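Local atomic coordinates of Baccell_00875 (Bacteroides cellulosilyticus DSM 14838, PDB entry 5NO8), a protein that probably acts as a polysaccharide lyase on arabinogalactan proteins, cleaving the link between capping L-rhamnose and glucuronic acid. Residues Ile492-Arg497 / Ile549-Gln554; Thr522-Val527 / Gln562-Glu567; Tyr70-Gly75 / Tyr145-Asp150. All blocks are in the same frame, centred on the assembly; numbering follows the deposited sequence.

Interaction 1 (Ile492-Arg497 / Ile549-Gln554); sequences IGIPVR and IQFLAQ
At the loop that leads into helix 496-505, in the helical domain, Gly493 and the residues after it lie against one side of helix 542-559, where Gln550, Phe551 and Gln554 receive them. Gly493 N donates to Gln550 OE1 over 3.0 Å, a bent bond (142° at the hydrogen) that arrives from above the amide's carbonyl plane. Gln550 holds CG anti to its backbone N (chi1 -180°) and runs on extended, which carries the amide out to the loop. Its NE2 is hydrogen-bonded to Tyr686 OH and to a glycerol, probably from the crystallisation liquor, so both ends of the amide are used. Gly493 has a positive phi of 66°, a conformation readily taken by a residue without a side chain.

At the next residue of the helix, the Phe551 ring takes two branched side chains at CD1 and CE1. Ile494 CD1 lies 3.6 Å from Phe551 CD1, while Ile494 CG2 sits in the ring plane at its edge. Val496 crosses the ring at about a right angle, its CG2 3.4 Å from Phe551 CE1. One turn on from Gln550, Gln554 CB packs on Val496 CB at 3.7 Å, and the aliphatic part of Arg497 continues this surface, CG to Gln554 CG 3.8 Å. The Arg497 chain bends at chi3. Pro495 is the N-cap of helix 496-505 and the centre of an inverse gamma turn. Gln550 thus ties the loop backbone at Gly493, Phe551 and Gln554 add carbon packing, and Glu558 balances the Arg497 charge through a salt bridge to NE.

Interaction 2 (Thr522-Val527 / Gln562-Glu567); sequences TGDVFV and QKYLDE
Helices 522-527 and 562-567 run in roughly the same direction, their axes 10.2 Å apart at closest approach and crossing at 41°. Gly523 lets the Tyr564 ring come close: Tyr564 CE1 lies 3.6 Å from Gly523 C, and a CB on this residue would collide with that ring atom. Beyond the glycine, Asp524 OD1 takes two bonds. Tyr564 OH donates to it at 2.7 Å, and Lys563 NZ makes a salt bridge with it at 3.0 Å; the donors come from opposite faces of the carboxylate plane. Lys563 starts with CG between its backbone N and carbonyl carbon (chi1 69°), a crowded position that lays CG over the centre of the Tyr564 ring, and bends at chi3 and chi4 bring NZ to the acid. With an alanine at Asp524, the Lys563 ammonium is likely to lose its carboxylate mate and the Tyr564 hydroxyl this acceptor, leaving both freer to turn.

Farther along, Val527 CG2 meets the edge of the same ring, 3.9 Å from Tyr564 CD1, and packs 3.8 Å from Glu567 CB. A water is hydrogen-bonded to Val527 O; its link to Glu567 OE1 is too short to be trusted. The glutamate is also tied within its own helix, pairing with Arg570 and accepting from Gln571. Helix 542-559 lies next to both partners: its Phe551 stands edge-to-face with Phe526 of helix 509-529, while its Leu555 packs on Tyr564 of helix 562-576.

Interaction 3 (Tyr70-Gly75 / Tyr145-Asp150); sequences YGWGLG and YTPFND
Two torsions set the rings of this contact: Trp72 has CG anti to its backbone N (chi1 178°), sending the indole past Thr146 to Phe148, whereas Tyr145 has CG anti to its carbonyl carbon (chi1 -65°), which turns its phenol back toward Tyr70. The Tyr70 edge points at one face of Tyr145 in a T-shaped pair, CD1 to Tyr145 CE1 3.4 Å, with the planes at 79°. At its far end Tyr70 OH is hydrogen-bonded to Glu204. In a second T-shaped pair the edge of the Trp72 six-membered ring points at one face of Phe148, CH2 3.6 Å from Phe148 CZ, and Thr146 CB makes a CH-pi contact over that same Trp72 ring, 4.1 Å from the centroid. Pro147 CD packs against Trp72 CB at 3.7 Å.

Trp72 sits in a type II beta turn from Gly71 to Leu74, just ahead of strand 75-81, which pairs antiparallel with strand 137-145 in the mixed sheet of the N-terminal beta region. The pairing extends into the turn: Gly73 N donates to Tyr145 O at 3.1 Å, and Tyr145 N donates to Leu74 O at 2.8 Å. Tyr145 O also receives a CA-H...O contact from Trp72 CA. Gly73, at a positive phi, has no CB to jam against the carbonyl O before it. Trp72 NE1 is hydrogen-bonded to Glu125 on strand 122-131 of a second sheet, where Trp72 also packs on Val239 of strand 232-242.

Overall arrangement
Interaction 3 comes first along the chain and closes before the other two open; it belongs to the N-terminal beta region, joining the start of strand 75-81 to the end of strand 137-145. Interactions 1 and 2 belong to the later helical region, their centres 11 Å apart and each about 39 Å from that of interaction 3. Their segments alternate in sequence, and they touch: helix 542-559, which carries half of interaction 1, packs on both helices of interaction 2. Helices 496-505, 509-529, 542-559 and 562-576 therefore form one continuous packed group. The protein thus joins two differently built parts, one beta and one helical; interactions 1 and 3 are buried, interaction 2 only partly.

Interaction 1 (Ile492-Arg497 / Ile549-Gln554)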
ATOM      1  N   ILE A 492     -12.766   0.961  11.414  1.00 22.29           N
ATOM      2  CA  ILE A 492     -12.455   1.894  10.353  1.00 22.37           C
ATOM      3  C   ILE A 492     -13.639   2.849  10.122  1.00 21.57           C
ATOM      4  O   ILE A 492     -14.788   2.413   9.944  1.00 23.06           O
ATOM      5  CB  ILE A 492     -12.156   1.154   9.041  1.00 23.11           C
ATOM      6  CG1 ILE A 492     -10.925   0.247   9.209  1.00 23.75           C
ATOM      7  CG2 ILE A 492     -11.936   2.169   7.914  1.00 23.89           C
ATOM      8  CD1 ILE A 492     -10.881  -0.880   8.207  1.00 25.25           C
ATOM      9  N   GLY A 493     -13.337   4.139  10.101  1.00 21.31           N
ATOM     10  CA  GLY A 493     -14.319   5.150   9.746  1.00 22.69           C
ATOM     11  C   GLY A 493     -15.438   5.232  10.767  1.00 23.64           C
ATOM     12  O   GLY A 493     -16.616   5.269  10.410  1.00 24.60           O
ATOM     13  N   ILE A 494     -15.075   5.238  12.049  1.00 23.76           N
ATOM     14  CA  ILE A 494     -16.069   5.467  13.098  1.00 24.58           C
ATOM     15  C   ILE A 494     -16.603   6.878  12.807  1.00 24.09           C
ATOM     16  O   ILE A 494     -15.814   7.813  12.757  1.00 22.88           O
ATOM     17  CB  ILE A 494     -15.436   5.395  14.495  1.00 26.12           C
ATOM     18  CG1 ILE A 494     -14.918   3.970  14.760  1.00 27.47           C
ATOM     19  CG2 ILE A 494     -16.456   5.814  15.555  1.00 26.31           C
ATOM     20  CD1 ILE A 494     -13.917   3.879  15.894  1.00 28.71           C
ATOM     21  N   PRO A 495     -17.917   7.022  12.544  1.00 24.73           N
ATOM     22  CA  PRO A 495     -18.427   8.318  12.072  1.00 24.83           C
ATOM     23  C   PRO A 495     -18.668   9.365  13.190  1.00 26.48           C
ATOM     24  O   PRO A 495     -19.816   9.735  13.470  1.00 27.63           O
ATOM     25  CB  PRO A 495     -19.724   7.924  11.354  1.00 24.62           C
ATOM     26  CG  PRO A 495     -20.196   6.726  12.099  1.00 25.58           C
ATOM     27  CD  PRO A 495     -18.962   5.978  12.501  1.00 24.79           C
ATOM     28  N   VAL A 496     -17.588   9.845  13.798  1.00 26.16           N
ATOM     29  CA  VAL A 496     -17.671  10.748  14.949  1.00 26.43           C
ATOM     30  C   VAL A 496     -18.298  12.107  14.602  1.00 26.89           C
ATOM     31  O   VAL A 496     -19.318  12.498  15.164  1.00 25.92           O
ATOM     32  CB  VAL A 496     -16.286  10.945  15.608  1.00 27.20           C
ATOM     33  CG1 VAL A 496     -16.316  11.995  16.712  1.00 26.60           C
ATOM     34  CG2 VAL A 496     -15.759   9.623  16.145  1.00 27.62           C
ATOM     35  N   ARG A 497     -17.671  12.831  13.684  1.00 26.87           N
ATOM     36  CA  ARG A 497     -18.170  14.136  13.275  1.00 28.12           C
ATOM     37  C   ARG A 497     -19.534  14.040  12.616  1.00 26.76           C
ATOM     38  O   ARG A 497     -20.418  14.863  12.897  1.00 24.53           O
ATOM     39  CB  ARG A 497     -17.220  14.819  12.306  1.00 29.88           C
ATOM     40  CG  ARG A 497     -15.867  15.118  12.884  1.00 33.44           C
ATOM     41  CD  ARG A 497     -15.209  16.272  12.153  1.00 36.88           C
ATOM     42  NE  ARG A 497     -15.715  17.558  12.628  1.00 40.26           N
ATOM     43  CZ  ARG A 497     -15.324  18.745  12.171  1.00 40.91           C
ATOM     44  NH1 ARG A 497     -14.432  18.848  11.188  1.00 41.61           N
ATOM     45  NH2 ARG A 497     -15.846  19.843  12.694  1.00 42.57           N
ATOM     46  N   ILE A 549      -6.164   7.046  14.709  1.00 20.55           N
ATOM     47  CA  ILE A 549      -5.840   8.457  14.610  1.00 19.79           C
ATOM     48  C   ILE A 549      -7.000   9.232  13.969  1.00 19.39           C
ATOM     49  O   ILE A 549      -7.264  10.391  14.354  1.00 20.50           O
ATOM     50  CB  ILE A 549      -4.544   8.671  13.807  1.00 19.65           C
ATOM     51  CG1 ILE A 549      -3.385   7.895  14.443  1.00 20.41           C
ATOM     52  CG2 ILE A 549      -4.191  10.134  13.684  1.00 20.05           C
ATOM     53  CD1 ILE A 549      -2.105   7.965  13.647  1.00 20.42           C
ATOM     54  N   GLN A 550      -7.671   8.593  13.007  1.00 19.83           N
ATOM     55  CA  GLN A 550      -8.871   9.124  12.335  1.00 20.27           C
ATOM     56  C   GLN A 550      -9.940   9.418  13.397  1.00 21.19           C
ATOM     57  O   GLN A 550     -10.528  10.503  13.440  1.00 22.17           O
ATOM     58  CB  GLN A 550      -9.390   8.085  11.322  1.00 21.32           C
ATOM     59  CG  GLN A 550     -10.628   8.447  10.514  1.00 23.19           C
ATOM     60  CD  GLN A 550     -11.201   7.260   9.736  1.00 23.64           C
ATOM     61  OE1 GLN A 550     -11.026   6.082  10.112  1.00 24.16           O
ATOM     62  NE2 GLN A 550     -11.901   7.561   8.647  1.00 23.46           N
ATOM     63  N   PHE A 551     -10.133   8.459  14.287  1.00 20.84           N
ATOM     64  CA  PHE A 551     -11.081   8.622  15.390  1.00 20.98           C
ATOM     65  C   PHE A 551     -10.688   9.737  16.352  1.00 21.15           C
ATOM     66  O   PHE A 551     -11.505  10.631  16.665  1.00 21.95           O
ATOM     67  CB  PHE A 551     -11.210   7.320  16.159  1.00 21.01           C
ATOM     68  CG  PHE A 551     -12.143   7.427  17.319  1.00 21.44           C
ATOM     69  CD1 PHE A 551     -13.472   7.190  17.146  1.00 22.22           C
ATOM     70  CD2 PHE A 551     -11.670   7.822  18.566  1.00 22.04           C
ATOM     71  CE1 PHE A 551     -14.363   7.311  18.200  1.00 22.76           C
ATOM     72  CE2 PHE A 551     -12.538   7.945  19.626  1.00 22.52           C
ATOM     73  CZ  PHE A 551     -13.879   7.688  19.445  1.00 23.49           C
ATOM     74  N   LEU A 552      -9.453   9.686  16.836  1.00 20.85           N
ATOM     75  CA  LEU A 552      -8.977  10.672  17.796  1.00 21.16           C
ATOM     76  C   LEU A 552      -8.980  12.101  17.269  1.00 22.25           C
ATOM     77  O   LEU A 552      -9.299  13.036  18.012  1.00 21.02           O
ATOM     78  CB  LEU A 552      -7.594  10.320  18.324  1.00 22.53           C
ATOM     79  CG  LEU A 552      -7.474   9.061  19.198  1.00 24.11           C
ATOM     80  CD1 LEU A 552      -6.011   8.701  19.303  1.00 25.35           C
ATOM     81  CD2 LEU A 552      -8.055   9.255  20.592  1.00 25.73           C
ATOM     82  N   ALA A 553      -8.612  12.290  16.002  1.00 20.30           N
ATOM     83  CA  ALA A 553      -8.593  13.625  15.426  1.00 21.35           C
ATOM     84  C   ALA A 553     -10.009  14.215  15.344  1.00 20.88           C
ATOM     85  O   ALA A 553     -10.219  15.398  15.640  1.00 22.01           O
ATOM     86  CB  ALA A 553      -7.935  13.617  14.060  1.00 20.79           C
ATOM     87  N   GLN A 554     -10.956  13.390  14.931  1.00 21.22           N
ATOM     88  CA  GLN A 554     -12.370  13.779  14.935  1.00 21.34           C
ATOM     89  C   GLN A 554     -12.858  14.068  16.359  1.00 23.74           C
ATOM     90  O   GLN A 554     -13.592  15.038  16.584  1.00 23.93           O
ATOM     91  CB  GLN A 554     -13.250  12.714  14.329  1.00 22.10           C
ATOM     92  CG  GLN A 554     -13.102  12.526  12.831  1.00 23.04           C
ATOM     93  CD  GLN A 554     -13.953  11.390  12.349  1.00 22.63           C
ATOM     94  OE1 GLN A 554     -13.465  10.267  12.157  1.00 27.08           O
ATOM     95  NE2 GLN A 554     -15.230  11.636  12.200  1.00 19.73           N
TER

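Interaction 2 (Thr522-Val527 / Gln562-Glu567)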
ATOM      1  N   THR A 522     -14.234   5.564  24.214  1.00 30.54           N
ATOM      2  CA  THR A 522     -13.367   4.974  23.202  1.00 30.50           C
ATOM      3  C   THR A 522     -12.050   5.741  23.097  1.00 27.96           C
ATOM      4  O   THR A 522     -10.981   5.136  23.037  1.00 27.99           O
ATOM      5  CB  THR A 522     -14.075   4.871  21.827  1.00 30.79           C
ATOM      6  OG1 THR A 522     -15.116   3.887  21.891  1.00 32.18           O
ATOM      7  CG2 THR A 522     -13.084   4.463  20.725  1.00 32.03           C
ATOM      8  N   GLY A 523     -12.130   7.066  23.032  1.00 27.78           N
ATOM      9  CA  GLY A 523     -10.960   7.916  23.030  1.00 28.52           C
ATOM     10  C   GLY A 523     -10.002   7.651  24.186  1.00 31.10           C
ATOM     11  O   GLY A 523      -8.784   7.586  23.998  1.00 28.41           O
ATOM     12  N   ASP A 524     -10.562   7.477  25.383  1.00 30.32           N
ATOM     13  CA  ASP A 524      -9.739   7.187  26.558  1.00 31.75           C
ATOM     14  C   ASP A 524      -9.079   5.810  26.446  1.00 28.53           C
ATOM     15  O   ASP A 524      -7.912   5.690  26.775  1.00 29.20           O
ATOM     16  CB  ASP A 524     -10.555   7.359  27.855  1.00 32.04           C
ATOM     17  CG  ASP A 524     -11.004   8.803  28.076  1.00 34.30           C
ATOM     18  OD1 ASP A 524     -10.444   9.735  27.446  1.00 35.36           O
ATOM     19  OD2 ASP A 524     -11.935   9.020  28.885  1.00 35.65           O
ATOM     20  N   VAL A 525      -9.776   4.809  25.912  1.00 29.94           N
ATOM     21  CA  VAL A 525      -9.156   3.494  25.672  1.00 31.10           C
ATOM     22  C   VAL A 525      -7.986   3.609  24.686  1.00 32.57           C
ATOM     23  O   VAL A 525      -6.906   3.078  24.948  1.00 31.19           O
ATOM     24  CB  VAL A 525     -10.166   2.424  25.219  1.00 33.17           C
ATOM     25  CG1 VAL A 525      -9.465   1.132  24.782  1.00 34.29           C
ATOM     26  CG2 VAL A 525     -11.150   2.108  26.344  1.00 32.95           C
ATOM     27  N   PHE A 526      -8.172   4.337  23.584  1.00 30.48           N
ATOM     28  CA  PHE A 526      -7.101   4.463  22.586  1.00 29.03           C
ATOM     29  C   PHE A 526      -5.885   5.182  23.139  1.00 28.27           C
ATOM     30  O   PHE A 526      -4.762   4.791  22.866  1.00 27.46           O
ATOM     31  CB  PHE A 526      -7.589   5.173  21.312  1.00 28.72           C
ATOM     32  CG  PHE A 526      -8.624   4.407  20.504  1.00 27.91           C
ATOM     33  CD1 PHE A 526      -9.001   3.095  20.790  1.00 27.33           C
ATOM     34  CD2 PHE A 526      -9.190   5.021  19.377  1.00 28.47           C
ATOM     35  CE1 PHE A 526      -9.951   2.439  20.013  1.00 27.78           C
ATOM     36  CE2 PHE A 526     -10.131   4.361  18.598  1.00 27.17           C
ATOM     37  CZ  PHE A 526     -10.517   3.078  18.916  1.00 28.15           C
ATOM     38  N   VAL A 527      -6.111   6.237  23.912  1.00 28.95           N
ATOM     39  CA  VAL A 527      -5.026   6.953  24.571  1.00 29.05           C
ATOM     40  C   VAL A 527      -4.257   6.062  25.562  1.00 31.12           C
ATOM     41  O   VAL A 527      -3.020   6.126  25.634  1.00 30.29           O
ATOM     42  CB  VAL A 527      -5.543   8.236  25.276  1.00 28.94           C
ATOM     43  CG1 VAL A 527      -4.481   8.859  26.172  1.00 29.20           C
ATOM     44  CG2 VAL A 527      -5.978   9.264  24.239  1.00 28.52           C
ATOM     45  N   GLN A 562      -7.239  18.535  24.528  1.00 35.03           N
ATOM     46  CA  GLN A 562      -5.856  18.361  24.038  1.00 35.86           C
ATOM     47  C   GLN A 562      -5.307  16.936  24.165  1.00 36.86           C
ATOM     48  O   GLN A 562      -4.470  16.531  23.342  1.00 35.70           O
ATOM     49  CB  GLN A 562      -4.889  19.334  24.711  1.00 36.33           C
ATOM     50  N   LYS A 563      -5.759  16.168  25.164  1.00 33.27           N
ATOM     51  CA  LYS A 563      -5.264  14.805  25.341  1.00 33.97           C
ATOM     52  C   LYS A 563      -5.451  13.923  24.086  1.00 32.00           C
ATOM     53  O   LYS A 563      -4.635  13.027  23.815  1.00 30.59           O
ATOM     54  CB  LYS A 563      -5.889  14.123  26.564  1.00 37.51           C
ATOM     55  CG  LYS A 563      -7.368  13.793  26.482  1.00 40.70           C
ATOM     56  CD  LYS A 563      -7.970  13.612  27.883  1.00 46.80           C
ATOM     57  CE  LYS A 563      -8.796  12.342  28.048  1.00 50.76           C
ATOM     58  NZ  LYS A 563      -7.939  11.121  28.174  1.00 54.36           N
ATOM     59  N   TYR A 564      -6.510  14.179  23.327  1.00 27.50           N
ATOM     60  CA  TYR A 564      -6.730  13.410  22.104  1.00 28.65           C
ATOM     61  C   TYR A 564      -5.797  13.873  20.983  1.00 26.43           C
ATOM     62  O   TYR A 564      -5.238  13.028  20.287  1.00 25.88           O
ATOM     63  CB  TYR A 564      -8.208  13.407  21.683  1.00 29.18           C
ATOM     64  CG  TYR A 564      -9.137  12.930  22.780  1.00 29.16           C
ATOM     65  CD1 TYR A 564      -8.916  11.720  23.428  1.00 29.53           C
ATOM     66  CD2 TYR A 564     -10.244  13.684  23.165  1.00 30.65           C
ATOM     67  CE1 TYR A 564      -9.752  11.278  24.447  1.00 30.36           C
ATOM     68  CE2 TYR A 564     -11.099  13.244  24.178  1.00 31.29           C
ATOM     69  CZ  TYR A 564     -10.847  12.045  24.818  1.00 31.79           C
ATOM     70  OH  TYR A 564     -11.673  11.575  25.822  1.00 31.73           O
ATOM     71  N   LEU A 565      -5.602  15.182  20.830  1.00 25.31           N
ATOM     72  CA  LEU A 565      -4.643  15.704  19.860  1.00 26.06           C
ATOM     73  C   LEU A 565      -3.217  15.314  20.177  1.00 27.49           C
ATOM     74  O   LEU A 565      -2.429  15.056  19.265  1.00 24.22           O
ATOM     75  CB  LEU A 565      -4.716  17.229  19.701  1.00 27.90           C
ATOM     76  CG  LEU A 565      -3.884  17.868  18.559  1.00 28.29           C
ATOM     77  CD1 LEU A 565      -4.046  17.137  17.223  1.00 29.35           C
ATOM     78  CD2 LEU A 565      -4.230  19.344  18.373  1.00 30.20           C
ATOM     79  N   ASP A 566      -2.849  15.302  21.457  1.00 27.92           N
ATOM     80  CA  ASP A 566      -1.489  14.875  21.835  1.00 29.59           C
ATOM     81  C   ASP A 566      -1.251  13.397  21.455  1.00 26.39           C
ATOM     82  O   ASP A 566      -0.176  13.051  20.983  1.00 27.88           O
ATOM     83  CB  ASP A 566      -1.197  15.140  23.331  1.00 33.02           C
ATOM     84  CG  ASP A 566      -1.023  16.648  23.661  1.00 38.51           C
ATOM     85  OD1 ASP A 566      -0.879  17.509  22.747  1.00 40.93           O
ATOM     86  OD2 ASP A 566      -0.999  16.973  24.863  1.00 43.22           O
ATOM     87  N   GLU A 567      -2.267  12.560  21.592  1.00 25.83           N
ATOM     88  CA  GLU A 567      -2.169  11.162  21.155  1.00 27.58           C
ATOM     89  C   GLU A 567      -2.053  11.033  19.616  1.00 26.21           C
ATOM     90  O   GLU A 567      -1.234  10.258  19.115  1.00 25.46           O
ATOM     91  CB  GLU A 567      -3.332  10.339  21.673  1.00 27.74           C
ATOM     92  CG  GLU A 567      -3.180   8.835  21.439  1.00 30.31           C
ATOM     93  CD  GLU A 567      -1.940   8.230  22.086  1.00 33.45           C
ATOM     94  OE1 GLU A 567      -1.540   8.727  23.156  1.00 37.13           O
ATOM     95  OE2 GLU A 567      -1.383   7.247  21.543  1.00 32.12           O
TER
HETATM   96  O   HOH W   1      -0.753   7.533  25.119  1.00 37.70           O

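Interaction 3 (Tyr70-Gly75 / Tyr145-Asp150)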
ATOM      1  N   TYR A  70      16.760 -18.938   0.893  1.00 14.56           N
ATOM      2  CA  TYR A  70      16.316 -17.534   0.863  1.00 15.50           C
ATOM      3  C   TYR A  70      17.240 -16.536   1.544  1.00 14.89           C
ATOM      4  O   TYR A  70      16.898 -15.351   1.692  1.00 15.21           O
ATOM      5  CB  TYR A  70      14.926 -17.415   1.495  1.00 14.83           C
ATOM      6  CG  TYR A  70      13.825 -18.006   0.671  1.00 15.36           C
ATOM      7  CD1 TYR A  70      13.564 -17.514  -0.616  1.00 15.43           C
ATOM      8  CD2 TYR A  70      12.999 -18.992   1.167  1.00 15.75           C
ATOM      9  CE1 TYR A  70      12.544 -18.032  -1.384  1.00 14.98           C
ATOM     10  CE2 TYR A  70      11.957 -19.521   0.399  1.00 15.77           C
ATOM     11  CZ  TYR A  70      11.733 -19.016  -0.867  1.00 15.16           C
ATOM     12  OH  TYR A  70      10.715 -19.497  -1.616  1.00 16.45           O
ATOM     13  N   GLY A  71      18.422 -16.982   1.947  1.00 15.47           N
ATOM     14  CA  GLY A  71      19.399 -16.088   2.545  1.00 14.51           C
ATOM     15  C   GLY A  71      19.733 -14.881   1.676  1.00 14.13           C
ATOM     16  O   GLY A  71      19.833 -14.990   0.461  1.00 15.27           O
ATOM     17  N   TRP A  72      19.918 -13.744   2.323  1.00 14.11           N
ATOM     18  CA  TRP A  72      20.323 -12.502   1.652  1.00 14.07           C
ATOM     19  C   TRP A  72      21.568 -12.736   0.824  1.00 14.20           C
ATOM     20  O   TRP A  72      22.614 -13.218   1.332  1.00 15.52           O
ATOM     21  CB  TRP A  72      20.606 -11.421   2.698  1.00 14.14           C
ATOM     22  CG  TRP A  72      21.075 -10.141   2.147  1.00 14.88           C
ATOM     23  CD1 TRP A  72      22.263  -9.910   1.523  1.00 15.36           C
ATOM     24  CD2 TRP A  72      20.404  -8.893   2.197  1.00 16.12           C
ATOM     25  NE1 TRP A  72      22.371  -8.599   1.169  1.00 16.46           N
ATOM     26  CE2 TRP A  72      21.248  -7.945   1.593  1.00 16.08           C
ATOM     27  CE3 TRP A  72      19.177  -8.468   2.716  1.00 16.45           C
ATOM     28  CZ2 TRP A  72      20.879  -6.614   1.431  1.00 16.52           C
ATOM     29  CZ3 TRP A  72      18.831  -7.132   2.580  1.00 16.89           C
ATOM     30  CH2 TRP A  72      19.665  -6.231   1.938  1.00 16.74           C
ATOM     31  N   GLY A  73      21.502 -12.400  -0.460  1.00 12.86           N
ATOM     32  CA  GLY A  73      22.670 -12.556  -1.315  1.00 13.70           C
ATOM     33  C   GLY A  73      22.665 -13.802  -2.168  1.00 13.56           C
ATOM     34  O   GLY A  73      23.457 -13.900  -3.125  1.00 15.52           O
ATOM     35  N   LEU A  74      21.797 -14.756  -1.841  1.00 12.89           N
ATOM     36  CA  LEU A  74      21.502 -15.855  -2.708  1.00 12.30           C
ATOM     37  C   LEU A  74      20.524 -15.371  -3.770  1.00 12.36           C
ATOM     38  O   LEU A  74      20.038 -14.239  -3.714  1.00 12.70           O
ATOM     39  CB  LEU A  74      20.972 -17.061  -1.954  1.00 12.55           C
ATOM     40  CG  LEU A  74      21.906 -17.551  -0.835  1.00 13.36           C
ATOM     41  CD1 LEU A  74      21.282 -18.787  -0.217  1.00 14.12           C
ATOM     42  CD2 LEU A  74      23.335 -17.790  -1.316  1.00 13.95           C
ATOM     43  N   GLY A  75      20.295 -16.190  -4.774  1.00 11.66           N
ATOM     44  CA  GLY A  75      19.421 -15.741  -5.867  1.00 12.12           C
ATOM     45  C   GLY A  75      19.242 -16.786  -6.917  1.00 12.42           C
ATOM     46  O   GLY A  75      19.510 -17.970  -6.688  1.00 12.17           O
ATOM     47  N   TYR A 145      17.916 -12.447  -3.558  1.00 11.92           N
ATOM     48  CA  TYR A 145      17.079 -12.381  -2.363  1.00 12.74           C
ATOM     49  C   TYR A 145      17.570 -11.304  -1.401  1.00 13.25           C
ATOM     50  O   TYR A 145      18.764 -11.218  -1.106  1.00 12.01           O
ATOM     51  CB  TYR A 145      17.053 -13.721  -1.637  1.00 13.34           C
ATOM     52  CG  TYR A 145      16.423 -14.821  -2.400  1.00 13.45           C
ATOM     53  CD1 TYR A 145      15.082 -14.763  -2.756  1.00 13.04           C
ATOM     54  CD2 TYR A 145      17.147 -15.943  -2.754  1.00 13.54           C
ATOM     55  CE1 TYR A 145      14.475 -15.795  -3.458  1.00 13.30           C
ATOM     56  CE2 TYR A 145      16.562 -16.978  -3.440  1.00 14.04           C
ATOM     57  CZ  TYR A 145      15.222 -16.927  -3.772  1.00 13.59           C
ATOM     58  OH  TYR A 145      14.664 -17.984  -4.464  1.00 14.99           O
ATOM     59  N   THR A 146      16.628 -10.476  -0.929  1.00 13.56           N
ATOM     60  CA  THR A 146      16.892  -9.430   0.059  1.00 13.63           C
ATOM     61  C   THR A 146      15.758  -9.543   1.078  1.00 14.52           C
ATOM     62  O   THR A 146      14.776  -8.780   1.025  1.00 15.20           O
ATOM     63  CB  THR A 146      16.973  -8.020  -0.567  1.00 14.76           C
ATOM     64  OG1 THR A 146      15.739  -7.728  -1.228  1.00 15.29           O
ATOM     65  CG2 THR A 146      18.149  -7.899  -1.531  1.00 15.63           C
ATOM     66  N   PRO A 147      15.852 -10.530   1.982  1.00 14.56           N
ATOM     67  CA  PRO A 147      14.713 -10.881   2.842  1.00 15.42           C
ATOM     68  C   PRO A 147      14.558  -9.922   4.014  1.00 16.03           C
ATOM     69  O   PRO A 147      14.724 -10.309   5.157  1.00 17.44           O
ATOM     70  CB  PRO A 147      15.026 -12.309   3.278  1.00 16.04           C
ATOM     71  CG  PRO A 147      16.514 -12.370   3.256  1.00 15.70           C
ATOM     72  CD  PRO A 147      16.944 -11.505   2.106  1.00 15.64           C
ATOM     73  N   PHE A 148      14.211  -8.678   3.699  1.00 15.85           N
ATOM     74  CA  PHE A 148      13.956  -7.639   4.721  1.00 16.15           C
ATOM     75  C   PHE A 148      12.862  -8.130   5.670  1.00 15.67           C
ATOM     76  O   PHE A 148      11.892  -8.795   5.244  1.00 15.99           O
ATOM     77  CB  PHE A 148      13.537  -6.306   4.090  1.00 15.31           C
ATOM     78  CG  PHE A 148      14.625  -5.604   3.337  1.00 15.55           C
ATOM     79  CD1 PHE A 148      15.543  -4.800   3.999  1.00 15.86           C
ATOM     80  CD2 PHE A 148      14.705  -5.716   1.950  1.00 15.04           C
ATOM     81  CE1 PHE A 148      16.552  -4.133   3.303  1.00 16.47           C
ATOM     82  CE2 PHE A 148      15.714  -5.072   1.253  1.00 15.30           C
ATOM     83  CZ  PHE A 148      16.634  -4.288   1.925  1.00 16.06           C
ATOM     84  N   ASN A 149      13.013  -7.778   6.953  1.00 17.27           N
ATOM     85  CA  ASN A 149      12.178  -8.316   8.040  1.00 17.62           C
ATOM     86  C   ASN A 149      10.870  -7.534   8.157  1.00 17.49           C
ATOM     87  O   ASN A 149      10.664  -6.775   9.107  1.00 17.50           O
ATOM     88  CB  ASN A 149      13.004  -8.297   9.346  1.00 17.40           C
ATOM     89  CG  ASN A 149      12.518  -9.287  10.384  1.00 17.74           C
ATOM     90  OD1 ASN A 149      11.674 -10.127  10.124  1.00 17.67           O
ATOM     91  ND2 ASN A 149      13.085  -9.182  11.596  1.00 19.17           N
ATOM     92  N   ASP A 150      10.031  -7.678   7.134  1.00 18.55           N
ATOM     93  CA  ASP A 150       8.793  -6.925   6.974  1.00 18.27           C
ATOM     94  C   ASP A 150       7.662  -7.920   7.179  1.00 17.84           C
ATOM     95  O   ASP A 150       7.237  -8.653   6.264  1.00 16.34           O
ATOM     96  CB  ASP A 150       8.724  -6.266   5.588  1.00 18.55           C
ATOM     97  CG  ASP A 150       7.560  -5.282   5.448  1.00 19.09           C
ATOM     98  OD1 ASP A 150       6.516  -5.429   6.155  1.00 18.97           O
ATOM     99  OD2 ASP A 150       7.692  -4.329   4.628  1.00 18.42           O
TER